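Local coordinates for phosphoribosylglycinamide synthetase (Anaerococcus prevotii, PDB 4DIM), which is probably an ATP-dependent ligase of the ATP-grasp superfamily, expected to bind ATP and a divalent metal ion, at residues N7-I12 with A49-Y54; Y23-E28 with Y297-A302; A104-D109 with K251-N256; K112-F117 with A125-V130; V379-L384 with K388-V393. All blocks are in the same frame, centred on the assembly; numbering follows the deposited sequence.

Contact 1: N7-I12 with A49-Y54; sequences NKRLLI and ADEISY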
# COMPACT_ATOMS: atom_id res chain seq x y z
N ASN A 7 -0.48 28.39 7.70
CA ASN A 7 -0.92 29.07 6.48
C ASN A 7 -0.05 28.62 5.29
O ASN A 7 0.82 29.36 4.82
CB ASN A 7 -0.93 30.62 6.61
CG ASN A 7 -1.82 31.16 7.71
OD1 ASN A 7 -2.96 30.71 7.88
ND2 ASN A 7 -1.36 32.20 8.42
N LYS A 8 -0.29 27.39 4.82
CA LYS A 8 0.43 26.73 3.72
C LYS A 8 -0.56 25.85 2.96
O LYS A 8 -1.36 25.19 3.61
CB LYS A 8 1.58 25.87 4.27
CG LYS A 8 2.82 26.64 4.70
CD LYS A 8 4.05 26.29 3.87
CE LYS A 8 5.34 26.66 4.56
NZ LYS A 8 6.54 26.23 3.78
N ARG A 9 -0.48 25.80 1.62
CA ARG A 9 -1.47 25.07 0.79
C ARG A 9 -0.97 23.71 0.31
O ARG A 9 0.02 23.63 -0.41
CB ARG A 9 -1.87 25.93 -0.44
CG ARG A 9 -2.53 27.28 -0.06
CD ARG A 9 -2.59 28.28 -1.20
NE ARG A 9 -3.42 27.82 -2.33
CZ ARG A 9 -4.74 27.95 -2.43
NH1 ARG A 9 -5.38 27.48 -3.49
NH2 ARG A 9 -5.44 28.55 -1.46
N LEU A 10 -1.70 22.64 0.66
CA LEU A 10 -1.32 21.28 0.27
C LEU A 10 -2.43 20.70 -0.51
O LEU A 10 -3.52 20.59 0.03
CB LEU A 10 -1.03 20.38 1.51
CG LEU A 10 -0.69 18.90 1.23
CD1 LEU A 10 0.67 18.76 0.65
CD2 LEU A 10 -0.84 18.06 2.47
N LEU A 11 -2.14 20.22 -1.72
CA LEU A 11 -3.13 19.53 -2.55
C LEU A 11 -3.00 18.06 -2.25
O LEU A 11 -1.90 17.51 -2.39
CB LEU A 11 -2.91 19.81 -4.05
CG LEU A 11 -3.59 18.84 -5.05
CD1 LEU A 11 -5.10 19.19 -5.24
CD2 LEU A 11 -2.85 18.81 -6.37
N ILE A 12 -4.07 17.43 -1.79
CA ILE A 12 -4.04 16.01 -1.52
C ILE A 12 -4.72 15.34 -2.67
O ILE A 12 -5.90 15.60 -2.91
CB ILE A 12 -4.64 15.63 -0.17
CG1 ILE A 12 -3.80 16.22 0.99
CG2 ILE A 12 -4.72 14.09 -0.07
CD1 ILE A 12 -4.57 16.38 2.35
N ALA A 49 -11.37 19.24 4.20
CA ALA A 49 -10.74 20.07 3.16
C ALA A 49 -11.29 21.48 3.13
O ALA A 49 -12.50 21.68 3.23
CB ALA A 49 -10.91 19.45 1.78
N ASP A 50 -10.38 22.46 2.97
CA ASP A 50 -10.74 23.87 2.86
C ASP A 50 -11.23 24.19 1.42
O ASP A 50 -12.13 25.01 1.24
CB ASP A 50 -9.55 24.78 3.22
CG ASP A 50 -9.04 24.63 4.64
OD1 ASP A 50 -9.03 23.49 5.15
OD2 ASP A 50 -8.60 25.65 5.23
N GLU A 51 -10.63 23.52 0.41
CA GLU A 51 -10.94 23.69 -1.01
C GLU A 51 -11.15 22.33 -1.69
O GLU A 51 -10.70 21.31 -1.18
CB GLU A 51 -9.75 24.40 -1.69
CG GLU A 51 -10.08 25.46 -2.71
CD GLU A 51 -8.90 26.39 -2.92
OE1 GLU A 51 -8.46 27.02 -1.93
OE2 GLU A 51 -8.37 26.44 -4.06
N ILE A 52 -11.83 22.33 -2.87
CA ILE A 52 -12.04 21.15 -3.70
C ILE A 52 -11.68 21.54 -5.09
O ILE A 52 -12.17 22.55 -5.55
CB ILE A 52 -13.47 20.58 -3.66
CG1 ILE A 52 -13.91 20.35 -2.19
CG2 ILE A 52 -13.55 19.27 -4.49
CD1 ILE A 52 -15.27 19.81 -1.98
N SER A 53 -10.82 20.75 -5.74
CA SER A 53 -10.38 20.98 -7.13
C SER A 53 -10.74 19.74 -7.88
O SER A 53 -10.28 18.65 -7.52
CB SER A 53 -8.89 21.29 -7.20
OG SER A 53 -8.55 21.79 -8.48
N TYR A 54 -11.66 19.86 -8.82
CA TYR A 54 -12.16 18.71 -9.53
C TYR A 54 -11.15 18.32 -10.60
O TYR A 54 -10.77 19.15 -11.42
CB TYR A 54 -13.55 18.98 -10.08
CG TYR A 54 -14.63 19.03 -9.03
CD1 TYR A 54 -15.52 20.10 -8.96
CD2 TYR A 54 -14.85 17.97 -8.16
CE1 TYR A 54 -16.56 20.12 -8.04
CE2 TYR A 54 -15.88 17.98 -7.23
CZ TYR A 54 -16.74 19.06 -7.17
OH TYR A 54 -17.78 19.08 -6.26

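Contact 2: Y23-E28 with Y297-A302; sequences YKAAKE and YYKMIA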
# COMPACT_ATOMS: atom_id res chain seq x y z
N TYR A 23 -5.81 14.33 5.69
CA TYR A 23 -6.62 15.55 5.75
C TYR A 23 -6.71 16.03 7.19
O TYR A 23 -6.65 17.23 7.47
CB TYR A 23 -8.03 15.32 5.17
CG TYR A 23 -8.07 15.28 3.66
CD1 TYR A 23 -8.22 16.45 2.91
CD2 TYR A 23 -7.99 14.08 2.98
CE1 TYR A 23 -8.24 16.42 1.52
CE2 TYR A 23 -8.03 14.03 1.58
CZ TYR A 23 -8.19 15.21 0.86
OH TYR A 23 -8.17 15.20 -0.51
N LYS A 24 -6.84 15.10 8.12
CA LYS A 24 -6.94 15.40 9.54
C LYS A 24 -5.61 15.98 10.06
O LYS A 24 -5.60 16.99 10.76
CB LYS A 24 -7.33 14.13 10.32
CG LYS A 24 -7.83 14.41 11.73
CD LYS A 24 -7.71 13.22 12.68
CE LYS A 24 -6.48 13.29 13.57
NZ LYS A 24 -6.38 12.12 14.49
N ALA A 25 -4.50 15.35 9.69
CA ALA A 25 -3.15 15.76 10.11
C ALA A 25 -2.81 17.13 9.58
O ALA A 25 -2.36 17.99 10.34
CB ALA A 25 -2.13 14.75 9.65
N ALA A 26 -3.04 17.34 8.29
CA ALA A 26 -2.88 18.66 7.66
C ALA A 26 -3.69 19.75 8.39
O ALA A 26 -3.17 20.82 8.65
CB ALA A 26 -3.32 18.58 6.21
N LYS A 27 -4.93 19.45 8.79
CA LYS A 27 -5.74 20.41 9.56
C LYS A 27 -5.08 20.66 10.93
O LYS A 27 -4.84 21.82 11.26
CB LYS A 27 -7.19 19.91 9.74
CG LYS A 27 -8.17 21.01 10.12
CD LYS A 27 -9.63 20.55 10.19
CE LYS A 27 -10.59 21.73 10.25
NZ LYS A 27 -11.84 21.41 11.01
N GLU A 28 -4.71 19.59 11.68
CA GLU A 28 -4.06 19.73 13.00
C GLU A 28 -2.78 20.60 12.92
O GLU A 28 -2.48 21.34 13.86
CB GLU A 28 -3.70 18.35 13.59
CG GLU A 28 -4.88 17.57 14.17
CD GLU A 28 -4.49 16.25 14.82
OE1 GLU A 28 -4.41 16.20 16.07
OE2 GLU A 28 -4.21 15.28 14.08
N TYR A 297 2.83 10.03 11.87
CA TYR A 297 3.32 9.68 10.56
C TYR A 297 2.58 10.40 9.45
O TYR A 297 3.23 10.84 8.51
CB TYR A 297 3.21 8.18 10.41
CG TYR A 297 3.91 7.60 9.22
CD1 TYR A 297 5.25 7.87 8.97
CD2 TYR A 297 3.28 6.67 8.40
CE1 TYR A 297 5.93 7.26 7.92
CE2 TYR A 297 3.93 6.10 7.32
CZ TYR A 297 5.27 6.37 7.09
OH TYR A 297 5.94 5.75 6.08
N TYR A 298 1.25 10.65 9.57
CA TYR A 298 0.59 11.52 8.60
C TYR A 298 1.15 12.91 8.65
O TYR A 298 1.07 13.60 7.65
CB TYR A 298 -0.91 11.61 8.80
CG TYR A 298 -1.68 10.34 8.49
CD1 TYR A 298 -1.83 9.89 7.18
CD2 TYR A 298 -2.31 9.62 9.50
CE1 TYR A 298 -2.56 8.74 6.89
CE2 TYR A 298 -3.02 8.46 9.22
CZ TYR A 298 -3.22 8.07 7.91
OH TYR A 298 -4.06 7.01 7.68
N LYS A 299 1.65 13.35 9.81
CA LYS A 299 2.24 14.68 9.97
C LYS A 299 3.58 14.73 9.33
O LYS A 299 3.93 15.76 8.78
CB LYS A 299 2.34 15.09 11.45
CG LYS A 299 0.99 15.51 12.00
CD LYS A 299 1.09 16.10 13.35
CE LYS A 299 -0.29 16.50 13.82
NZ LYS A 299 -0.28 17.00 15.22
N MSE A 300 4.32 13.61 9.35
CA MSE A 300 5.63 13.49 8.69
C MSE A 300 5.44 13.54 7.20
O MSE A 300 6.19 14.22 6.49
CB MSE A 300 6.35 12.17 9.08
CG MSE A 300 6.92 12.18 10.48
SE MSE A 300 7.44 10.48 11.14
CE MSE A 300 8.84 10.18 9.84
N ILE A 301 4.35 12.89 6.72
CA ILE A 301 4.02 12.89 5.29
C ILE A 301 3.63 14.31 4.83
O ILE A 301 4.15 14.79 3.83
CB ILE A 301 2.91 11.87 5.01
CG1 ILE A 301 3.45 10.45 5.20
CG2 ILE A 301 2.32 12.06 3.60
CD1 ILE A 301 2.39 9.39 5.24
N ALA A 302 2.70 14.94 5.53
CA ALA A 302 2.18 16.27 5.18
C ALA A 302 3.23 17.35 5.29
O ALA A 302 3.30 18.21 4.42
CB ALA A 302 1.01 16.64 6.10

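Contact 3: A104-D109 with K251-N256; sequences AIMCGD and KALGLN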
# COMPACT_ATOMS: atom_id res chain seq x y z
N ALA A 104 8.54 6.82 -10.22
CA ALA A 104 7.14 6.43 -10.16
C ALA A 104 6.77 5.49 -11.34
O ALA A 104 6.00 4.54 -11.16
CB ALA A 104 6.27 7.68 -10.17
N ILE A 105 7.31 5.79 -12.54
CA ILE A 105 7.14 4.97 -13.76
C ILE A 105 7.82 3.61 -13.57
O ILE A 105 7.35 2.59 -14.07
CB ILE A 105 7.77 5.71 -14.98
CG1 ILE A 105 6.98 6.99 -15.38
CG2 ILE A 105 7.97 4.78 -16.17
CD1 ILE A 105 5.90 6.85 -16.50
N MSE A 106 8.99 3.63 -12.95
CA MSE A 106 9.79 2.44 -12.79
C MSE A 106 9.13 1.48 -11.85
O MSE A 106 9.17 0.29 -12.10
CB MSE A 106 11.18 2.81 -12.30
CG MSE A 106 12.22 1.77 -12.66
SE MSE A 106 13.99 2.52 -12.61
CE MSE A 106 14.70 1.62 -14.38
N CYS A 107 8.51 1.99 -10.78
CA CYS A 107 7.73 1.22 -9.81
C CYS A 107 6.51 0.62 -10.47
O CYS A 107 6.19 -0.55 -10.26
CB CYS A 107 7.31 2.12 -8.65
SG CYS A 107 8.67 2.59 -7.55
N GLY A 108 5.84 1.43 -11.28
CA GLY A 108 4.64 1.06 -12.00
C GLY A 108 4.80 0.04 -13.10
O GLY A 108 3.84 -0.64 -13.44
N ASP A 109 6.02 -0.07 -13.66
CA ASP A 109 6.30 -1.00 -14.75
C ASP A 109 7.21 -2.10 -14.26
O ASP A 109 8.39 -1.86 -14.02
CB ASP A 109 6.93 -0.25 -15.94
CG ASP A 109 6.95 -1.07 -17.22
OD1 ASP A 109 5.86 -1.44 -17.71
OD2 ASP A 109 8.05 -1.32 -17.75
N LYS A 251 16.98 2.74 -3.43
CA LYS A 251 18.06 3.37 -4.18
C LYS A 251 18.09 2.85 -5.64
O LYS A 251 18.15 3.68 -6.53
CB LYS A 251 19.41 3.20 -3.50
CG LYS A 251 20.40 4.32 -3.91
CD LYS A 251 21.33 4.82 -2.76
CE LYS A 251 21.72 6.28 -2.89
NZ LYS A 251 22.79 6.52 -3.92
N ALA A 252 17.91 1.52 -5.89
CA ALA A 252 17.84 0.94 -7.27
C ALA A 252 16.82 1.68 -8.17
O ALA A 252 17.06 1.86 -9.37
CB ALA A 252 17.46 -0.54 -7.23
N LEU A 253 15.71 2.10 -7.58
CA LEU A 253 14.63 2.80 -8.25
C LEU A 253 14.67 4.33 -8.10
O LEU A 253 13.90 5.01 -8.78
CB LEU A 253 13.32 2.27 -7.67
CG LEU A 253 13.05 0.80 -7.93
CD1 LEU A 253 11.96 0.33 -7.05
CD2 LEU A 253 12.69 0.55 -9.38
N GLY A 254 15.51 4.87 -7.22
CA GLY A 254 15.64 6.32 -7.05
C GLY A 254 14.50 7.00 -6.33
O GLY A 254 14.21 8.17 -6.61
N LEU A 255 13.87 6.30 -5.37
CA LEU A 255 12.78 6.90 -4.62
C LEU A 255 13.32 7.87 -3.59
O LEU A 255 14.33 7.57 -2.97
CB LEU A 255 11.93 5.86 -3.91
CG LEU A 255 10.90 5.14 -4.75
CD1 LEU A 255 11.53 4.00 -5.47
CD2 LEU A 255 9.83 4.55 -3.88
N ASN A 256 12.63 9.01 -3.37
CA ASN A 256 13.04 9.94 -2.34
C ASN A 256 11.88 10.83 -1.88
O ASN A 256 10.89 10.98 -2.60
CB ASN A 256 14.19 10.80 -2.84
CG ASN A 256 14.91 11.57 -1.78
OD1 ASN A 256 14.94 11.17 -0.62
ND2 ASN A 256 15.45 12.73 -2.13

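Contact 4: K112-F117 with A125-V130; sequences KMKEAF and ARHFVV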
# COMPACT_ATOMS: atom_id res chain seq x y z
N LYS A 112 10.67 -2.61 -16.10
CA LYS A 112 11.62 -1.57 -15.71
C LYS A 112 12.09 -1.73 -14.28
O LYS A 112 13.24 -1.41 -13.98
CB LYS A 112 11.01 -0.16 -15.84
CG LYS A 112 10.84 0.40 -17.25
CD LYS A 112 10.26 1.85 -17.20
CE LYS A 112 9.45 2.25 -18.43
NZ LYS A 112 10.30 2.76 -19.54
N MSE A 113 11.18 -2.17 -13.39
CA MSE A 113 11.50 -2.43 -11.98
C MSE A 113 12.44 -3.60 -11.87
O MSE A 113 13.44 -3.52 -11.16
CB MSE A 113 10.21 -2.73 -11.17
CG MSE A 113 10.37 -2.53 -9.66
SE MSE A 113 9.04 -3.40 -8.53
CE MSE A 113 9.28 -5.27 -9.08
N LYS A 114 12.14 -4.68 -12.56
CA LYS A 114 12.95 -5.90 -12.49
C LYS A 114 14.30 -5.73 -13.19
O LYS A 114 15.23 -6.50 -12.92
CB LYS A 114 12.16 -7.10 -13.09
CG LYS A 114 10.86 -7.41 -12.35
CD LYS A 114 10.94 -8.52 -11.33
CE LYS A 114 9.57 -9.01 -10.90
NZ LYS A 114 9.37 -9.02 -9.42
N GLU A 115 14.40 -4.76 -14.11
CA GLU A 115 15.62 -4.43 -14.83
C GLU A 115 16.60 -3.72 -13.87
O GLU A 115 17.80 -3.97 -13.89
CB GLU A 115 15.29 -3.54 -16.06
CG GLU A 115 16.43 -3.39 -17.05
CD GLU A 115 16.24 -2.36 -18.14
OE1 GLU A 115 15.70 -1.27 -17.85
OE2 GLU A 115 16.69 -2.62 -19.28
N ALA A 116 16.05 -2.84 -13.04
CA ALA A 116 16.81 -2.13 -12.02
C ALA A 116 17.27 -3.08 -10.94
O ALA A 116 18.40 -3.01 -10.50
CB ALA A 116 15.96 -1.02 -11.42
N PHE A 117 16.39 -3.97 -10.52
CA PHE A 117 16.73 -4.97 -9.52
C PHE A 117 17.81 -5.91 -10.01
O PHE A 117 18.63 -6.29 -9.18
CB PHE A 117 15.47 -5.74 -9.10
CG PHE A 117 14.42 -4.95 -8.33
CD1 PHE A 117 14.67 -3.65 -7.90
CD2 PHE A 117 13.26 -5.56 -7.89
CE1 PHE A 117 13.72 -2.96 -7.12
CE2 PHE A 117 12.35 -4.89 -7.09
CZ PHE A 117 12.58 -3.59 -6.72
N ALA A 125 11.77 -12.00 -7.89
CA ALA A 125 11.45 -13.05 -8.88
C ALA A 125 11.93 -12.57 -10.26
O ALA A 125 11.34 -11.66 -10.84
CB ALA A 125 9.94 -13.32 -8.93
N ARG A 126 13.02 -13.12 -10.74
CA ARG A 126 13.62 -12.69 -12.00
C ARG A 126 12.77 -13.14 -13.17
O ARG A 126 12.08 -14.16 -13.07
CB ARG A 126 15.05 -13.26 -12.12
CG ARG A 126 16.01 -12.77 -11.00
CD ARG A 126 17.37 -13.47 -11.01
NE ARG A 126 17.23 -14.91 -10.77
CZ ARG A 126 18.21 -15.81 -10.87
NH1 ARG A 126 19.45 -15.43 -11.19
NH2 ARG A 126 17.97 -17.09 -10.64
N HIS A 127 12.81 -12.39 -14.29
CA HIS A 127 12.02 -12.75 -15.47
C HIS A 127 12.71 -12.50 -16.77
O HIS A 127 13.54 -11.59 -16.92
CB HIS A 127 10.66 -12.01 -15.49
CG HIS A 127 10.73 -10.55 -15.87
ND1 HIS A 127 10.65 -10.13 -17.18
CD2 HIS A 127 10.83 -9.47 -15.07
CE1 HIS A 127 10.70 -8.81 -17.14
NE2 HIS A 127 10.79 -8.37 -15.89
N PHE A 128 12.27 -13.26 -17.76
CA PHE A 128 12.78 -13.15 -19.11
C PHE A 128 11.62 -13.02 -20.11
O PHE A 128 10.63 -13.76 -20.03
CB PHE A 128 13.68 -14.36 -19.43
CG PHE A 128 15.05 -14.18 -18.83
CD1 PHE A 128 15.95 -13.28 -19.39
CD2 PHE A 128 15.39 -14.79 -17.64
CE1 PHE A 128 17.21 -13.07 -18.83
CE2 PHE A 128 16.66 -14.59 -17.07
CZ PHE A 128 17.56 -13.74 -17.67
N VAL A 129 11.78 -12.07 -21.05
CA VAL A 129 10.80 -11.76 -22.11
C VAL A 129 11.17 -12.61 -23.37
O VAL A 129 11.76 -12.12 -24.32
CB VAL A 129 10.67 -10.23 -22.43
CG1 VAL A 129 9.66 -9.56 -21.50
CG2 VAL A 129 12.02 -9.50 -22.36
N VAL A 130 10.85 -13.91 -23.31
CA VAL A 130 11.09 -14.93 -24.35
C VAL A 130 10.23 -14.67 -25.64
O VAL A 130 9.11 -14.19 -25.54
CB VAL A 130 10.82 -16.36 -23.75
CG1 VAL A 130 9.45 -16.47 -23.09
CG2 VAL A 130 10.97 -17.46 -24.79

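Contact 5: V379-L384 with K388-V393; sequences VKEETL and KDKLDV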
# COMPACT_ATOMS: atom_id res chain seq x y z
N VAL A 379 -6.38 -1.82 17.41
CA VAL A 379 -5.97 -2.00 18.80
C VAL A 379 -4.44 -2.00 18.87
O VAL A 379 -3.76 -2.21 17.85
CB VAL A 379 -6.55 -3.25 19.43
CG1 VAL A 379 -8.08 -3.22 19.34
CG2 VAL A 379 -5.99 -4.52 18.81
N LYS A 380 -3.92 -1.68 20.08
CA LYS A 380 -2.52 -1.65 20.47
C LYS A 380 -2.41 -2.34 21.84
O LYS A 380 -3.34 -2.23 22.63
CB LYS A 380 -1.95 -0.20 20.50
CG LYS A 380 -2.59 0.75 21.52
CD LYS A 380 -1.88 2.09 21.51
CE LYS A 380 -2.50 3.20 22.32
NZ LYS A 380 -2.67 2.84 23.77
N GLU A 381 -1.28 -3.02 22.14
CA GLU A 381 -1.09 -3.74 23.42
C GLU A 381 0.40 -4.22 23.49
O GLU A 381 1.12 -4.00 22.54
CB GLU A 381 -2.10 -4.91 23.48
CG GLU A 381 -2.22 -5.68 24.78
CD GLU A 381 -2.28 -5.02 26.14
OE1 GLU A 381 -3.39 -4.98 26.73
OE2 GLU A 381 -1.19 -4.79 26.72
N GLU A 382 0.90 -4.78 24.62
CA GLU A 382 2.32 -5.21 24.72
C GLU A 382 2.72 -6.24 23.67
O GLU A 382 3.86 -6.22 23.19
CB GLU A 382 2.63 -5.80 26.11
CG GLU A 382 2.89 -4.78 27.20
CD GLU A 382 3.35 -5.36 28.53
OE1 GLU A 382 3.44 -6.61 28.64
OE2 GLU A 382 3.60 -4.57 29.48
N THR A 383 1.79 -7.15 23.33
CA THR A 383 2.02 -8.23 22.38
C THR A 383 0.88 -8.39 21.40
O THR A 383 -0.22 -7.93 21.65
CB THR A 383 2.18 -9.55 23.14
OG1 THR A 383 0.92 -9.95 23.70
CG2 THR A 383 3.19 -9.44 24.23
N LEU A 384 1.14 -9.10 20.31
CA LEU A 384 0.15 -9.43 19.30
C LEU A 384 -0.91 -10.45 19.83
O LEU A 384 -2.06 -10.37 19.42
CB LEU A 384 0.83 -9.96 18.02
CG LEU A 384 -0.10 -10.29 16.84
CD1 LEU A 384 -0.92 -9.07 16.44
CD2 LEU A 384 0.67 -10.86 15.70
N LYS A 388 -4.88 -9.67 19.64
CA LYS A 388 -5.85 -10.60 19.06
C LYS A 388 -6.99 -10.94 20.03
O LYS A 388 -8.14 -10.97 19.61
CB LYS A 388 -5.18 -11.90 18.63
CG LYS A 388 -4.28 -11.78 17.40
CD LYS A 388 -3.41 -13.03 17.34
CE LYS A 388 -2.56 -13.21 16.10
NZ LYS A 388 -1.35 -14.05 16.39
N ASP A 389 -6.67 -11.19 21.31
CA ASP A 389 -7.68 -11.50 22.34
C ASP A 389 -8.55 -10.28 22.56
O ASP A 389 -9.76 -10.41 22.56
CB ASP A 389 -7.03 -11.95 23.65
CG ASP A 389 -6.31 -13.29 23.58
OD1 ASP A 389 -6.53 -14.04 22.60
OD2 ASP A 389 -5.51 -13.58 24.51
N LYS A 390 -7.94 -9.09 22.63
CA LYS A 390 -8.67 -7.83 22.76
C LYS A 390 -9.61 -7.63 21.54
O LYS A 390 -10.76 -7.26 21.71
CB LYS A 390 -7.67 -6.64 22.90
CG LYS A 390 -8.29 -5.30 23.23
CD LYS A 390 -7.43 -4.46 24.21
CE LYS A 390 -7.80 -4.73 25.66
NZ LYS A 390 -6.84 -4.12 26.64
N LEU A 391 -9.14 -7.96 20.35
CA LEU A 391 -9.92 -7.81 19.12
C LEU A 391 -11.14 -8.75 19.11
O LEU A 391 -12.22 -8.34 18.70
CB LEU A 391 -9.03 -8.08 17.88
CG LEU A 391 -9.25 -7.25 16.59
CD1 LEU A 391 -10.66 -7.35 16.08
CD2 LEU A 391 -8.87 -5.83 16.80
N ASP A 392 -10.97 -10.00 19.57
CA ASP A 392 -12.08 -10.98 19.60
C ASP A 392 -13.21 -10.54 20.51
O ASP A 392 -14.35 -10.89 20.24
CB ASP A 392 -11.60 -12.34 20.08
CG ASP A 392 -10.72 -13.08 19.10
OD1 ASP A 392 -10.50 -12.54 17.96
OD2 ASP A 392 -10.22 -14.17 19.46
N VAL A 393 -12.89 -9.82 21.59
CA VAL A 393 -13.89 -9.32 22.53
C VAL A 393 -14.69 -8.18 21.88
O VAL A 393 -15.89 -8.08 22.13
CB VAL A 393 -13.22 -8.86 23.85
CG1 VAL A 393 -14.22 -8.15 24.76
CG2 VAL A 393 -12.58 -10.04 24.58

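Contact 1: N7-I12 with A49-Y54
R9 and E51 reach across a neighbouring strand to form a salt bridge on the surface of the parallel sheet of a Rossmann-like N-terminal domain. Strand 32-37 runs between strands 9-13 and 51-54, and the nearest CA atoms, those of R9 and D50, are 9.6 Å apart, a gap that two long side chains bridge. In R9 the CG sits opposite the carbonyl carbon (chi1 -61°) and the chain folds at chi3, which swings the guanidinium toward strand 51-54; E51 answers with a chain extended beyond CG. NH1 of R9 donates to OE2 of E51 at 3.2 Å, meeting it on the syn side with an N-H...O angle of 144°. A second, weak bond runs from R9 NH2 to E51 OE1. The two flat groups are turned 46° apart, and the pairing is therefore not a coplanar fork. Both ends have further partners: NH1 also bonds the backbone O of L70, while OE1 of E51 accepts from NE2 of H32 on the intervening strand. An alanine at R9 would remove the guanidinium and probably leave the E51 carboxylate to H32 and solvent, its charge no longer matched from strand 9-13. The backbone N of R9 bonds OD2 of D73.

Contact 2: Y23-E28 with Y297-A302
The methyl group of A25 fits against helix 297-305, its CB lying 3.5 Å from CB of Y298. CB of A25 also lies 4.0 Å from CG of K299, so one small side chain is touched by two consecutive residues. CA atoms of A25 and K299 come within 5.5 Å, a closeness that the alanine permits. Y298 presents its CB here while its ring turns off: with CG opposite the carbonyl carbon (chi1 -69°), the phenol is led away from A25, and its OH bonds OE2 of E287. K299 does the reverse. Its chain, extended beyond CG, stretches toward helix 20-29 until CE of K299 lies 3.9 Å from CB of E28, the two side chains crossing at about a right angle. The charged ends stay apart, with OE1 of E28 and NZ of K299 separated by 4.3 Å, too far for a salt bridge; that ammonium is instead paired with E296, the residue before Y297. Further out, L22 touches Y298, I301 and A302, and L29 touches K299, so L22 and L29 extend the contact to either side of A25 along helix 20-29. The short segments approach to 8.6 Å and cross at -75°. This is close helix-on-helix packing around an alanine, setting helix 297-305 against the first helix of the Rossmann-like N-terminal domain, the one that follows strand 9-13.

Contact 3: A104-D109 with K251-N256
Two helix ends meet here: the last turn of helix 101-108 packs M106 and C107 against L253 at the C-terminal end of helix 236-253 and L255 just past it. CG of M106, a selenomethionine, touches CD2 of L253 at 3.5 Å. SE of M106 lies 4.0 Å from CD2 of L253. Turning CG away from the backbone N (chi1 -155°) brings the M106 chain across this branch of the leucine. The other branch, CD1 of L253, faces SG of C107 at 4.0 Å. SG of C107 also lies 3.8 Å from CD1 of L255 and thus bridges two leucines. Between them G254 follows the helix in a Schellman motif, with positive phi (74°); the chain turns there, so L253 and L255 can both be offered to C107. In this ATP-grasp protein, L276 of strand 270-277 touches both leucines, and F117 of helix 110-120 also meets L253. At the other helix end, D109 takes the N-cap position of helix 110-120, its OD2 accepting a weak bond from the backbone N of K112.

Contact 4: K112-F117 with A125-V130
K114 and H127 are brought together by their torsions: the lysine bends at chi2 (-98°) and chi4, while H127 holds CG between its backbone N and carbonyl carbon (chi1 75°), tipping the imidazole toward the helix. CB of K114 is 3.4 Å from NE2 of H127, and CG of K114, lying in the ring plane, is 3.4 Å from CD2 of H127. K114 approaches the ring at its edge and not over a face, and the two side chains cross at a slant. Beyond its bend the lysine runs over the backbone of A125, with CE of K114 3.2 Å from the A125 O. NZ of K114 is 3.6 Å from the A125 O, and its hydrogen bond goes to OG1 of T124, the residue before A125. With an alanine at K114 the CB contact would stay, but CD2 of H127 and the A125 carbonyl would probably lose the chain that covers them, and T124 OG1 its ammonium partner. Around this, E188 of strand 186-189 touches both K114 and H127, and R126 forms a salt bridge with E189. The contact seats helix 110-120 beside edge strand 127-128 of the small antiparallel sheet, while M113 packs on L253 and F117 on A249 of helix 236-253.

Contact 5: V379-L384 with K388-V393
A salt bridge joins OE1 of E381 to NZ of K390, 3.6 Å apart, their side chains crossing at about a right angle. E381 folds back at chi2 (45°), which lets its OE2 accept the backbone N of E382 through the anti lone pair at 3.0 Å; this second bond helps fix the carboxylate. Outside, D350 pairs weakly with K390 NZ and sits close to E381 as a like charge. A backbone hydrogen bond links K388 N to L384 O at 2.9 Å, as expected in the first turn of helix 384-395. The packing comes next: CG1 and CG2 of V379 both lie 3.7 Å from CD2 of L391, and K388 lays its CE 3.9 Å from CG of L384. T383 caps the helix, its OG1 accepting from the backbone N of K386. Strand 375-381, part of the large antiparallel sheet, thus runs through a tight turn into a helix that folds back on it; the short segments 379-381 and 388-393 run at 143° to each other, roughly antiparallel, in a strand-turn-helix unit.

In the fold
Contacts 1 and 2 adjoin in the N-terminal domain, where strand 9-13 leads into helix 20-29, and Y23 touches both I12 and A49. Contact 1 is a polar bridge at the surface, whereas contact 2 centres on a buried alanine, with its charged pair toward the surface. Contacts 3 and 4 also adjoin, through helices 101-108 and 110-120, with M106 against K112 and M113; contact 3 is purely apolar, contact 4 a lysine chain against a ring edge and a carbonyl. Along the chain contact 4 nests within contact 3, and both within contact 2. Contact 5 stands apart, its centre about 40 Å from that of contact 4, mixing salt bridge, helix bond and apolar packing.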